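Local structure of DUF3863 domain-containing protein (Parabacteroides distasonis, 3LM3) at residues 410-415 against 419-424; 172-177 against 361-366; 369-374 against 427-432; 224-229 against 355-360; 231-234 against 238-241. The protein is of unknown function but is probably a glycoside hydrolase or deacetylase acting on carbohydrates. All coordinates share one frame; numbering follows the deposited sequence. Where two conformers were deposited one is given.

Interaction 1 of 5, residues 410-415 against 419-424; sequences SLINKI and ALRPQD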
# COMPACT_ATOMS: atom_id res chain seq x y z
N SER A 410 -5.89 14.00 0.60
CA SER A 410 -5.25 13.84 1.90
C SER A 410 -6.12 14.27 3.05
O SER A 410 -6.90 15.22 2.94
CB SER A 410 -3.92 14.59 1.95
OG SER A 410 -2.99 14.06 1.00
N LEU A 411 -5.97 13.57 4.16
CA LEU A 411 -6.65 13.93 5.41
C LEU A 411 -5.61 14.60 6.30
O LEU A 411 -4.68 13.97 6.82
CB LEU A 411 -7.25 12.67 6.05
CG LEU A 411 -8.31 12.92 7.14
CD1 LEU A 411 -9.15 11.66 7.39
CD2 LEU A 411 -7.66 13.44 8.45
N ILE A 412 -5.73 15.92 6.44
CA ILE A 412 -4.74 16.74 7.14
C ILE A 412 -5.48 17.71 8.04
O ILE A 412 -6.50 18.32 7.61
CB ILE A 412 -3.89 17.51 6.09
CG1 ILE A 412 -2.99 16.55 5.33
CG2 ILE A 412 -3.00 18.59 6.73
CD1 ILE A 412 -2.23 17.15 4.14
N ASN A 413 -5.04 17.84 9.28
CA ASN A 413 -5.62 18.84 10.16
C ASN A 413 -4.50 19.46 10.99
O ASN A 413 -3.89 20.42 10.52
CB ASN A 413 -6.83 18.30 10.94
CG ASN A 413 -6.63 16.91 11.51
OD1 ASN A 413 -5.80 16.70 12.38
ND2 ASN A 413 -7.48 15.99 11.08
N LYS A 414 -4.15 18.92 12.15
CA LYS A 414 -3.26 19.67 13.08
C LYS A 414 -1.80 19.83 12.58
O LYS A 414 -1.34 20.95 12.32
CB LYS A 414 -3.29 19.04 14.48
CG LYS A 414 -4.69 18.94 15.11
CD LYS A 414 -5.49 20.25 15.00
CE LYS A 414 -6.66 20.35 16.03
NZ LYS A 414 -6.22 20.73 17.41
N ILE A 415 -1.08 18.72 12.45
CA ILE A 415 0.30 18.71 12.00
C ILE A 415 0.47 17.54 11.02
O ILE A 415 0.11 16.41 11.35
CB ILE A 415 1.30 18.53 13.19
CG1 ILE A 415 1.10 19.67 14.22
CG2 ILE A 415 2.76 18.51 12.74
CD1 ILE A 415 2.03 19.60 15.42
N ALA A 419 5.14 18.72 6.03
CA ALA A 419 5.70 20.01 6.49
C ALA A 419 5.55 21.13 5.45
O ALA A 419 6.47 21.97 5.29
CB ALA A 419 7.17 19.86 6.92
N LEU A 420 4.43 21.13 4.76
CA LEU A 420 4.21 22.09 3.69
C LEU A 420 3.54 23.37 4.16
O LEU A 420 3.57 24.35 3.44
CB LEU A 420 3.43 21.49 2.53
CG LEU A 420 4.17 20.30 1.87
CD1 LEU A 420 3.33 19.72 0.78
CD2 LEU A 420 5.54 20.69 1.33
N ARG A 421 2.95 23.35 5.36
CA ARG A 421 2.30 24.53 5.95
C ARG A 421 3.09 25.07 7.16
O ARG A 421 3.78 24.33 7.84
CB ARG A 421 0.90 24.14 6.44
CG ARG A 421 0.01 23.50 5.38
CD ARG A 421 -1.24 22.96 6.01
NE ARG A 421 -0.97 21.99 7.07
CZ ARG A 421 -1.88 21.53 7.93
NH1 ARG A 421 -3.15 21.89 7.85
NH2 ARG A 421 -1.50 20.68 8.89
N PRO A 422 2.98 26.38 7.45
CA PRO A 422 3.68 26.87 8.64
C PRO A 422 3.32 26.12 9.96
O PRO A 422 4.19 25.91 10.80
CB PRO A 422 3.28 28.36 8.71
CG PRO A 422 2.88 28.70 7.29
CD PRO A 422 2.33 27.45 6.68
N GLN A 423 2.07 25.67 10.08
CA GLN A 423 1.63 25.01 11.30
C GLN A 423 2.22 23.60 11.44
O GLN A 423 2.08 22.97 12.49
CB GLN A 423 0.10 24.89 11.33
CG GLN A 423 -0.50 23.90 10.33
CD GLN A 423 -2.00 24.03 10.26
OE1 GLN A 423 -2.74 23.23 10.87
NE2 GLN A 423 -2.47 25.04 9.56
N ASP A 424 2.85 23.12 10.38
CA ASP A 424 3.48 21.80 10.41
C ASP A 424 4.89 21.80 11.00
O ASP A 424 5.53 20.77 11.06
CB ASP A 424 3.52 21.22 9.00
CG ASP A 424 2.13 20.95 8.44
OD1 ASP A 424 1.24 20.51 9.23
OD2 ASP A 424 1.91 21.16 7.22
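Arg421 reaches across to the backbone of the other segment and takes the carbonyl oxygen of Asn413 end-on with both terminal nitrogens. The NH2 bond to Asn413 O is 2.9 Å long but comes from above the carbonyl plane, whereas NH1, at 3.1 Å from the same Asn413 O, lies in that plane on a lone pair. Ile412 covers one face of the guanidinium with CG2, which lies 3.4 Å from Arg421 CZ. Behind this first shell stands Asp424, which holds the guanidinium side-on: Arg421 NE meets Asp424 OD2 at 3.0 Å in a nearly straight bond (173°), and Arg421 NH2 forms the salt bridge to Asp424 OD1 at 2.8 Å. A bend at chi3 (-57°) turns the arginine so that one edge faces the carboxylate and its end faces the carbonyl. Asp424 OD2 also accepts from Arg421 N, and OD1 from Asn416 N, so the carboxylate ties its own loop together. On the other side, Asn413 OD1 receives Lys414 N and Arg389 N, fixing the peptide that is gripped. A leucine in place of Arg421 would probably leave Asn413 O without its two donors and the Asp424 charge without its mate. The ion pair is thus local to 419-424, and its arginine carries the polar link to 410-415; the negative carboxylate probably offsets the charge brought to the neutral carbonyl.

Interaction 2 of 5, residues 172-177 against 361-366; sequences VIWSQH and WFMNKE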
# COMPACT_ATOMS: atom_id res chain seq x y z
N VAL A 172 -5.22 2.44 0.14
CA VAL A 172 -4.31 3.30 0.95
C VAL A 172 -3.06 3.35 0.08
O VAL A 172 -2.52 2.34 -0.19
CB VAL A 172 -3.95 2.67 2.38
CG1 VAL A 172 -2.73 3.38 3.07
CG2 VAL A 172 -5.13 2.55 3.30
N ILE A 173 -2.62 4.53 -0.42
CA ILE A 173 -1.23 4.67 -0.96
C ILE A 173 -0.56 5.48 0.11
O ILE A 173 -0.49 6.72 0.08
CB ILE A 173 -1.05 5.27 -2.41
CG1 ILE A 173 -1.79 4.41 -3.45
CG2 ILE A 173 0.40 5.17 -2.81
CD1 ILE A 173 -1.44 4.71 -4.96
N TRP A 174 -0.10 4.77 1.14
CA TRP A 174 0.22 5.41 2.41
C TRP A 174 1.25 6.50 2.24
O TRP A 174 2.33 6.29 1.66
CB TRP A 174 0.73 4.40 3.46
CG TRP A 174 0.84 5.09 4.78
CD1 TRP A 174 -0.19 5.46 5.59
CD2 TRP A 174 2.03 5.64 5.36
NE1 TRP A 174 0.28 6.17 6.67
CE2 TRP A 174 1.64 6.30 6.54
CE3 TRP A 174 3.38 5.63 5.01
CZ2 TRP A 174 2.56 6.95 7.35
CZ3 TRP A 174 4.29 6.28 5.83
CH2 TRP A 174 3.87 6.93 6.98
N SER A 175 0.92 7.69 2.76
CA SER A 175 1.77 8.88 2.77
C SER A 175 1.97 9.56 1.45
O SER A 175 2.69 10.53 1.38
CB SER A 175 3.14 8.67 3.43
OG SER A 175 4.10 8.01 2.60
N GLN A 176 1.33 9.10 0.39
CA GLN A 176 1.56 9.69 -0.93
C GLN A 176 1.17 11.17 -0.93
O GLN A 176 0.05 11.54 -0.56
CB GLN A 176 0.76 8.94 -2.00
CG GLN A 176 0.62 9.69 -3.32
CD GLN A 176 1.94 10.20 -3.82
OE1 GLN A 176 2.03 11.25 -4.47
NE2 GLN A 176 2.99 9.48 -3.50
N HIS A 177 2.13 12.01 -1.33
CA HIS A 177 1.86 13.42 -1.54
C HIS A 177 2.79 13.84 -2.70
O HIS A 177 4.01 13.56 -2.69
CB HIS A 177 2.08 14.23 -0.24
CG HIS A 177 1.10 15.36 -0.01
ND1 HIS A 177 -0.17 15.17 0.49
CD2 HIS A 177 1.23 16.70 -0.16
CE1 HIS A 177 -0.79 16.33 0.60
NE2 HIS A 177 0.04 17.28 0.22
N TRP A 361 5.98 5.93 15.24
CA TRP A 361 4.58 6.13 14.81
C TRP A 361 3.63 5.44 15.77
O TRP A 361 3.94 4.37 16.30
CB TRP A 361 4.35 5.51 13.42
CG TRP A 361 4.60 6.43 12.27
CD1 TRP A 361 5.67 6.42 11.42
CD2 TRP A 361 3.77 7.53 11.87
NE1 TRP A 361 5.53 7.43 10.48
CE2 TRP A 361 4.37 8.12 10.74
CE3 TRP A 361 2.57 8.07 12.35
CZ2 TRP A 361 3.83 9.22 10.10
CZ3 TRP A 361 2.03 9.18 11.70
CH2 TRP A 361 2.65 9.73 10.59
N PHE A 362 2.50 6.09 16.01
CA PHE A 362 1.38 5.60 16.81
C PHE A 362 0.13 5.79 15.97
O PHE A 362 -0.10 6.89 15.46
CB PHE A 362 1.26 6.41 18.11
CG PHE A 362 2.52 6.42 18.93
CD1 PHE A 362 3.55 7.29 18.63
CD2 PHE A 362 2.68 5.51 20.00
CE1 PHE A 362 4.71 7.31 19.37
CE2 PHE A 362 3.86 5.53 20.75
CZ PHE A 362 4.87 6.42 20.42
N MSE A 363 -0.66 4.75 15.82
CA MSE A 363 -1.87 4.82 15.01
C MSE A 363 -3.01 4.09 15.71
O MSE A 363 -2.87 2.92 16.09
CB MSE A 363 -1.64 4.16 13.64
CG MSE A 363 -0.59 4.84 12.80
SE MSE A 363 0.22 3.64 11.52
CE MSE A 363 1.39 4.91 10.57
N ASN A 364 -4.10 4.81 15.90
CA ASN A 364 -5.28 4.21 16.53
C ASN A 364 -6.55 4.78 15.87
O ASN A 364 -6.46 5.57 14.93
CB ASN A 364 -5.24 4.43 18.05
CG ASN A 364 -5.24 5.90 18.41
OD1 ASN A 364 -6.21 6.61 18.17
ND2 ASN A 364 -4.11 6.37 18.94
N LYS A 365 -7.72 4.37 16.33
CA LYS A 365 -8.97 4.80 15.71
C LYS A 365 -9.13 6.32 15.68
O LYS A 365 -9.73 6.87 14.79
CB LYS A 365 -10.16 4.18 16.46
CG LYS A 365 -11.52 4.57 15.92
CD LYS A 365 -12.65 3.92 16.69
CE LYS A 365 -13.02 4.72 17.89
NZ LYS A 365 -14.21 4.16 18.66
N GLU A 366 -8.60 6.98 16.71
CA GLU A 366 -8.87 8.40 16.89
C GLU A 366 -7.79 9.36 16.38
O GLU A 366 -8.10 10.52 16.17
CB GLU A 366 -9.24 8.69 18.33
CG GLU A 366 -10.64 8.16 18.67
CD GLU A 366 -11.10 8.54 20.07
OE1 GLU A 366 -10.54 8.01 21.04
OE2 GLU A 366 -12.01 9.38 20.16
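Trp174 drives the edge of its six-membered ring toward the face of Trp361, an offset edge-to-face pair with the planes at 82° and the centroid of that ring 5.6 Å from that of the Trp361 five-membered ring. CZ2 of Trp174 leads, 3.8 Å from CZ2 of Trp361, and Trp174 CH2 lies 3.9 Å from Trp361 NE1. The meeting point is displaced toward the rim of the Trp361 indole. On that same face of Trp361 rests the methyl of Met363, a selenomethionine, whose CE is 4.0 Å from Trp174 CZ2, so Trp174 CZ2 touches indole and methyl together. Trp174 reaches them because CG stands opposite its own backbone N (chi1 -172°), which sends the indole out from the type II turn of Ile173 to Gln176. One face of this indole is covered by Ser175 CB. The buried NE1 of Trp174 is satisfied by Ser187 O. Arg368 of the adjoining strand touches all three side chains. The arrangement is a buried aromatic cluster between two sheets of the fold: the loop following parallel strand 168-172 packs against strand 357-363 of the four-stranded antiparallel sheet, joining the alpha/beta part of the chain to its beta part.

Interaction 3 of 5, residues 369-374 against 427-432; sequences LALLRD and VLIDKL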
# COMPACT_ATOMS: atom_id res chain seq x y z
N LEU A 369 0.02 9.70 15.17
CA LEU A 369 1.03 10.56 15.76
C LEU A 369 2.41 10.03 15.40
O LEU A 369 2.68 8.86 15.59
CB LEU A 369 0.90 10.57 17.28
CG LEU A 369 1.98 11.25 18.13
CD1 LEU A 369 1.90 12.78 17.99
CD2 LEU A 369 1.82 10.88 19.63
N ALA A 370 3.28 10.93 14.93
CA ALA A 370 4.70 10.60 14.68
C ALA A 370 5.61 11.53 15.47
O ALA A 370 5.44 12.76 15.45
CB ALA A 370 5.03 10.75 13.21
N LEU A 371 6.61 10.93 16.11
CA LEU A 371 7.64 11.65 16.85
C LEU A 371 8.98 11.36 16.16
O LEU A 371 9.25 10.21 15.77
CB LEU A 371 7.69 11.14 18.29
CG LEU A 371 6.40 11.24 19.10
CD1 LEU A 371 6.60 10.61 20.49
CD2 LEU A 371 5.94 12.68 19.20
N LEU A 372 9.81 12.39 16.03
CA LEU A 372 11.10 12.27 15.35
C LEU A 372 12.17 12.84 16.27
O LEU A 372 11.98 13.92 16.87
CB LEU A 372 11.09 13.06 14.06
CG LEU A 372 12.30 12.84 13.14
CD1 LEU A 372 12.34 11.43 12.55
CD2 LEU A 372 12.31 13.87 12.04
N ARG A 373 13.30 12.14 16.35
CA ARG A 373 14.39 12.52 17.26
C ARG A 373 15.74 12.34 16.57
O ARG A 373 15.93 11.37 15.84
CB ARG A 373 14.35 11.68 18.52
CG ARG A 373 15.39 12.04 19.57
CD ARG A 373 15.12 11.35 20.91
NE ARG A 373 15.25 9.90 20.87
CZ ARG A 373 16.34 9.21 21.21
NH1 ARG A 373 17.43 9.85 21.61
NH2 ARG A 373 16.34 7.88 21.14
N ASP A 374 16.63 13.31 16.74
CA ASP A 374 18.02 13.24 16.30
C ASP A 374 18.76 12.59 17.45
O ASP A 374 19.21 13.29 18.37
CB ASP A 374 18.55 14.66 15.99
CG ASP A 374 20.05 14.71 15.77
OD1 ASP A 374 20.62 13.66 15.44
OD2 ASP A 374 20.65 15.80 15.96
N VAL A 427 7.19 20.36 16.70
CA VAL A 427 7.12 20.96 18.04
C VAL A 427 7.16 19.88 19.10
O VAL A 427 6.71 18.76 18.87
CB VAL A 427 5.84 21.77 18.26
CG1 VAL A 427 5.79 22.95 17.30
CG2 VAL A 427 4.60 20.89 18.11
N LEU A 428 7.62 20.23 20.29
CA LEU A 428 7.54 19.33 21.43
C LEU A 428 6.08 19.02 21.73
O LEU A 428 5.16 19.83 21.54
CB LEU A 428 8.18 19.95 22.68
CG LEU A 428 9.66 20.30 22.61
CD1 LEU A 428 10.04 20.99 23.92
CD2 LEU A 428 10.53 19.09 22.39
N ILE A 429 5.87 17.82 22.24
CA ILE A 429 4.54 17.35 22.53
C ILE A 429 3.83 18.26 23.55
O ILE A 429 2.61 18.46 23.50
CB ILE A 429 4.61 15.86 22.96
CG1 ILE A 429 3.31 15.12 22.63
CG2 ILE A 429 5.05 15.71 24.38
CD1 ILE A 429 3.44 13.61 22.77
N ASP A 430 4.59 18.86 24.46
CA ASP A 430 4.01 19.77 25.46
C ASP A 430 3.64 21.14 24.90
O ASP A 430 3.12 21.97 25.62
CB ASP A 430 4.87 19.88 26.74
CG ASP A 430 6.19 20.60 26.53
OD1 ASP A 430 6.48 21.07 25.42
OD2 ASP A 430 6.96 20.69 27.52
N LYS A 431 3.89 21.36 23.60
CA LYS A 431 3.44 22.55 22.90
C LYS A 431 2.09 22.36 22.19
O LYS A 431 1.50 23.33 21.72
CB LYS A 431 4.47 22.95 21.83
CG LYS A 431 5.82 23.24 22.32
CD LYS A 431 5.82 24.44 23.22
CE LYS A 431 7.21 25.00 23.39
NZ LYS A 431 8.10 23.98 23.98
N LEU A 432 1.60 21.13 22.12
CA LEU A 432 0.27 20.89 21.57
C LEU A 432 -0.80 21.48 22.48
O LEU A 432 -0.62 21.62 23.67
CB LEU A 432 0.01 19.40 21.36
CG LEU A 432 0.99 18.68 20.43
CD1 LEU A 432 0.56 17.23 20.32
CD2 LEU A 432 1.08 19.34 19.03
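Strand 369-374 runs past the short 3-10 turn 429-431 without pairing to it, the nearest CA atoms, those of Leu371 and Ile429, being 8.6 Å apart. The gap is bridged by side chains alone. Ile429 directs its side chain toward the strand, and its CD1 meets two leucine methyls: CD2 of Leu369 and CD2 of Leu371 each lie 4.5 Å from Ile429 CD1. A chi1 of -152° and a chi2 of 168° extend the isoleucine until CD1 touches both leucines at once. These are residues two apart on the strand, on the same side of the sheet. The separations are long for methyl groups and the buried surface is only 99 Å², so this is a light apolar contact. Both leucines also pack on Phe362 of strand 357-363 and on Val384 of strand 383-389, while Leu369 reaches Leu447 near the end of the chain. This is plain hydrophobic packing of a connecting segment over one face of an antiparallel sheet: the loop that leads from strand 383-389 to helix 434-443 lies on the side of strand 367-374 where Leu369 and Leu371 project.

Interaction 4 of 5, residues 224-229 against 355-360; sequences CARRSG and NNLEIK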
# COMPACT_ATOMS: atom_id res chain seq x y z
N CYS A 224 12.14 7.92 5.04
CA CYS A 224 12.10 8.45 3.69
C CYS A 224 10.75 9.10 3.37
O CYS A 224 10.68 10.12 2.67
CB CYS A 224 12.35 7.35 2.67
SG CYS A 224 13.91 6.43 2.92
N ALA A 225 9.68 8.50 3.89
CA ALA A 225 8.32 8.88 3.53
C ALA A 225 7.84 10.16 4.17
O ALA A 225 6.76 10.63 3.84
CB ALA A 225 7.36 7.71 3.85
N ARG A 226 8.61 10.75 5.09
CA ARG A 226 8.27 12.05 5.66
C ARG A 226 8.20 13.12 4.60
O ARG A 226 7.42 14.06 4.73
CB ARG A 226 9.33 12.52 6.68
CG ARG A 226 9.49 11.66 7.90
CD ARG A 226 10.72 12.13 8.68
NE ARG A 226 11.93 12.04 7.86
CZ ARG A 226 12.91 12.92 7.78
NH1 ARG A 226 12.94 14.02 8.55
NH2 ARG A 226 13.92 12.71 6.96
N ARG A 227 9.03 13.03 3.57
CA ARG A 227 9.13 14.05 2.52
C ARG A 227 7.99 14.00 1.52
O ARG A 227 7.41 12.98 1.32
CB ARG A 227 10.41 13.87 1.71
CG ARG A 227 11.62 14.55 2.26
CD ARG A 227 12.07 13.98 3.60
NE ARG A 227 13.16 14.77 4.16
CZ ARG A 227 14.44 14.77 3.73
NH1 ARG A 227 14.83 14.04 2.71
NH2 ARG A 227 15.32 15.56 4.34
N SER A 228 7.73 15.15 0.89
CA SER A 228 6.95 15.25 -0.34
C SER A 228 7.91 15.18 -1.50
O SER A 228 8.96 15.81 -1.45
CB SER A 228 6.18 16.59 -0.40
OG SER A 228 5.32 16.68 -1.53
N GLY A 229 7.55 14.42 -2.54
CA GLY A 229 8.31 14.33 -3.77
C GLY A 229 9.68 13.67 -3.65
O GLY A 229 9.91 12.83 -2.77
N ASN A 355 20.77 7.98 9.22
CA ASN A 355 21.08 7.17 10.38
C ASN A 355 20.86 7.85 11.72
O ASN A 355 20.65 7.16 12.70
CB ASN A 355 22.52 6.59 10.30
CG ASN A 355 23.62 7.63 10.22
OD1 ASN A 355 23.41 8.84 10.33
ND2 ASN A 355 24.87 7.13 10.09
N ASN A 356 20.90 9.18 11.74
CA ASN A 356 20.80 9.93 12.96
C ASN A 356 19.37 10.09 13.44
O ASN A 356 19.16 10.63 14.53
CB ASN A 356 21.41 11.31 12.78
CG ASN A 356 20.60 12.19 11.85
OD1 ASN A 356 20.47 11.88 10.67
ND2 ASN A 356 20.07 13.30 12.38
N LEU A 357 18.41 9.63 12.64
CA LEU A 357 17.00 9.82 12.97
C LEU A 357 16.35 8.58 13.55
O LEU A 357 16.58 7.45 13.08
CB LEU A 357 16.24 10.27 11.71
CG LEU A 357 16.65 11.61 11.11
CD1 LEU A 357 15.90 11.87 9.80
CD2 LEU A 357 16.44 12.78 12.10
N GLU A 358 15.53 8.78 14.59
CA GLU A 358 14.68 7.76 15.15
C GLU A 358 13.25 8.27 15.03
O GLU A 358 12.92 9.38 15.53
CB GLU A 358 15.00 7.49 16.61
CG GLU A 358 14.11 6.42 17.21
CD GLU A 358 14.56 6.04 18.60
OE1 GLU A 358 15.49 5.23 18.73
OE2 GLU A 358 14.00 6.59 19.56
N ILE A 359 12.40 7.49 14.36
CA ILE A 359 10.99 7.84 14.20
C ILE A 359 10.12 6.85 14.96
O ILE A 359 10.41 5.65 14.95
CB ILE A 359 10.56 7.96 12.71
CG1 ILE A 359 9.16 8.57 12.59
CG2 ILE A 359 10.62 6.59 11.96
CD1 ILE A 359 8.88 9.06 11.17
N LYS A 360 9.09 7.36 15.62
CA LYS A 360 8.10 6.53 16.26
C LYS A 360 6.74 6.91 15.71
O LYS A 360 6.35 8.09 15.76
CB LYS A 360 8.11 6.72 17.77
CG LYS A 360 9.39 6.24 18.43
CD LYS A 360 9.35 6.35 19.94
CE LYS A 360 10.60 5.71 20.51
NZ LYS A 360 10.71 5.83 22.02
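Arg226 and Leu357 make the closer half of this contact, with CD1 of the leucine set over one face of the guanidinium. The methyl stands 3.4 Å above the plane, displaced toward the rim, and comes within 3.6 Å of Arg226 NH2, while CZ of Arg226 is 3.8 Å from the same Leu357 CD1. A polar group is therefore presented flat to an aliphatic one, which leaves its N-H groups pointing outward within the guanidinium plane. The arginine chain folds back at chi3 (-59°), bringing the guanidinium beneath the leucine methyl, and NE is bonded to Ile223 O, a residue just before the segment, which fixes the rotation of the group.

The second half is looser. Lower down the arginine, its CG lies 4.2 Å from CD1 of Ile359, an apolar touch along the aliphatic stem. Ile359 is buried, whereas Arg226 and Leu357 are both partly exposed, so the contact passes from a closed base at Ile359 to a more accessible end at the guanidinium. A bound di(hydroxyethyl)ether molecule lies about 4 Å from the Leu357 side chain.

The contact places the exit of the short helix 222-225 against strand 357-363. Ile223 of that helix touches Leu357 and Ile359, Phe222 touches Ile359, and Leu372 of strand 367-374 and Ile385 of strand 383-389 each touch both Arg226 and Ile359, so the arginine side chain touches three neighbouring strands of the antiparallel sheet.

Interaction 5 of 5, residues 231-234 against 238-241; sequences TGHG and YNSR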
# COMPACT_ATOMS: atom_id res chain seq x y z
N THR A 231 14.09 13.74 -5.55
CA THR A 231 15.09 14.29 -6.48
C THR A 231 15.39 13.30 -7.61
O THR A 231 15.95 13.68 -8.65
CB THR A 231 16.39 14.61 -5.80
OG1 THR A 231 16.90 13.41 -5.20
CG2 THR A 231 16.24 15.72 -4.75
N GLY A 232 15.03 12.04 -7.41
CA GLY A 232 15.40 10.98 -8.33
C GLY A 232 15.37 9.63 -7.62
O GLY A 232 14.87 9.53 -6.50
N HIS A 233 15.91 8.62 -8.29
CA HIS A 233 15.86 7.23 -7.79
C HIS A 233 17.18 6.78 -7.16
O HIS A 233 17.23 5.69 -6.60
CB HIS A 233 15.49 6.25 -8.91
CG HIS A 233 14.10 6.40 -9.44
ND1 HIS A 233 13.75 5.90 -10.68
CD2 HIS A 233 12.99 6.96 -8.93
CE1 HIS A 233 12.48 6.18 -10.91
NE2 HIS A 233 12.00 6.83 -9.87
N GLY A 234 18.24 7.57 -7.27
CA GLY A 234 19.56 7.11 -6.88
C GLY A 234 19.90 7.29 -5.42
O GLY A 234 19.21 7.99 -4.69
N TYR A 238 16.91 12.01 -2.57
CA TYR A 238 15.84 11.59 -1.67
C TYR A 238 14.60 11.22 -2.46
O TYR A 238 14.40 11.68 -3.59
CB TYR A 238 15.54 12.65 -0.59
CG TYR A 238 14.71 13.84 -1.02
CD1 TYR A 238 13.34 13.80 -1.02
CD2 TYR A 238 15.33 15.01 -1.40
CE1 TYR A 238 12.58 14.93 -1.41
CE2 TYR A 238 14.60 16.13 -1.76
CZ TYR A 238 13.24 16.08 -1.79
OH TYR A 238 12.52 17.24 -2.13
N ASN A 239 13.78 10.33 -1.89
CA ASN A 239 12.61 9.87 -2.58
C ASN A 239 11.58 9.44 -1.58
O ASN A 239 11.79 8.48 -0.83
CB ASN A 239 12.94 8.77 -3.58
CG ASN A 239 11.81 8.47 -4.52
OD1 ASN A 239 10.68 8.24 -4.09
ND2 ASN A 239 12.10 8.47 -5.84
N SER A 240 10.47 10.17 -1.55
CA SER A 240 9.41 9.89 -0.58
C SER A 240 8.66 8.56 -0.76
O SER A 240 7.87 8.19 0.11
CB SER A 240 8.40 11.03 -0.60
OG SER A 240 7.72 11.03 -1.82
N ARG A 241 8.96 7.83 -1.84
CA ARG A 241 8.36 6.51 -2.07
C ARG A 241 9.30 5.36 -1.83
O ARG A 241 8.99 4.21 -2.16
CB ARG A 241 7.80 6.43 -3.49
CG ARG A 241 6.69 7.43 -3.77
CD ARG A 241 5.52 7.30 -2.78
NE ARG A 241 4.99 5.94 -2.81
CZ ARG A 241 4.14 5.43 -1.92
NH1 ARG A 241 3.74 6.16 -0.88
NH2 ARG A 241 3.73 4.18 -2.10
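Asn239 brings its amide to the edge of the His233 imidazole, ND2 lying near the ring plane at 3.6 Å from His233 CD2, with ring and amide planes 36° apart. The Tyr238 ring is met obliquely by Thr231, whose CG2 is 3.4 Å from Tyr238 CE2, and its other neighbours include Arg227, in a cation-pi contact. Asn239 ND2 donates to Gly232 O (3.0 Å, 164°), the acceptor staying near the amide plane although the donor stands above the carbonyl plane; OD1 accepts from Arg241 N at 2.9 Å, making an Asx turn. A chi1 of -168° swings the amide away from its own backbone N and out toward Gly232. Alongside, Thr231 N bonds to Tyr238 O at 2.9 Å, and Tyr238 N to Thr231 OG1 at 3.0 Å, so two bonds join this pair. Were Asn239 replaced by an alanine, Gly232 O would probably lose this donor and Arg241 N its turn partner, and the loop would be freer to shift. The two segments form one surface loop between helices 222-225 and 247-253: His233 packs on Ile247 and bonds to Lys251, while Asn239 and Arg241 touch Glu248.

Interactions 2, 3 and 4 share the antiparallel sheet: 2 and 4 both use strand 357-363, and interaction 3 uses the adjacent strand 367-374, bonded to it through Phe362 N and Leu369 O (2.8 Å). The Arg373 NH2 to Glu358 OE2 salt bridge, 3.1 Å, further links interactions 3 and 4. Interaction 5, nested within the loops closed by 2 and 4, reaches interaction 2 through Arg241 NH1 and Trp174 O (2.9 Å). Interaction 1 is nested in the loop closed by interaction 3 and touches it, Ile415 CD1 lying 3.7 Å from Leu432 CD2. Bound di(hydroxyethyl)ether lies about 4 Å from the side chain of Leu357 (interaction 4), about 8 Å from Tyr238 (interaction 5) and about 9 Å from Leu371 (interaction 3).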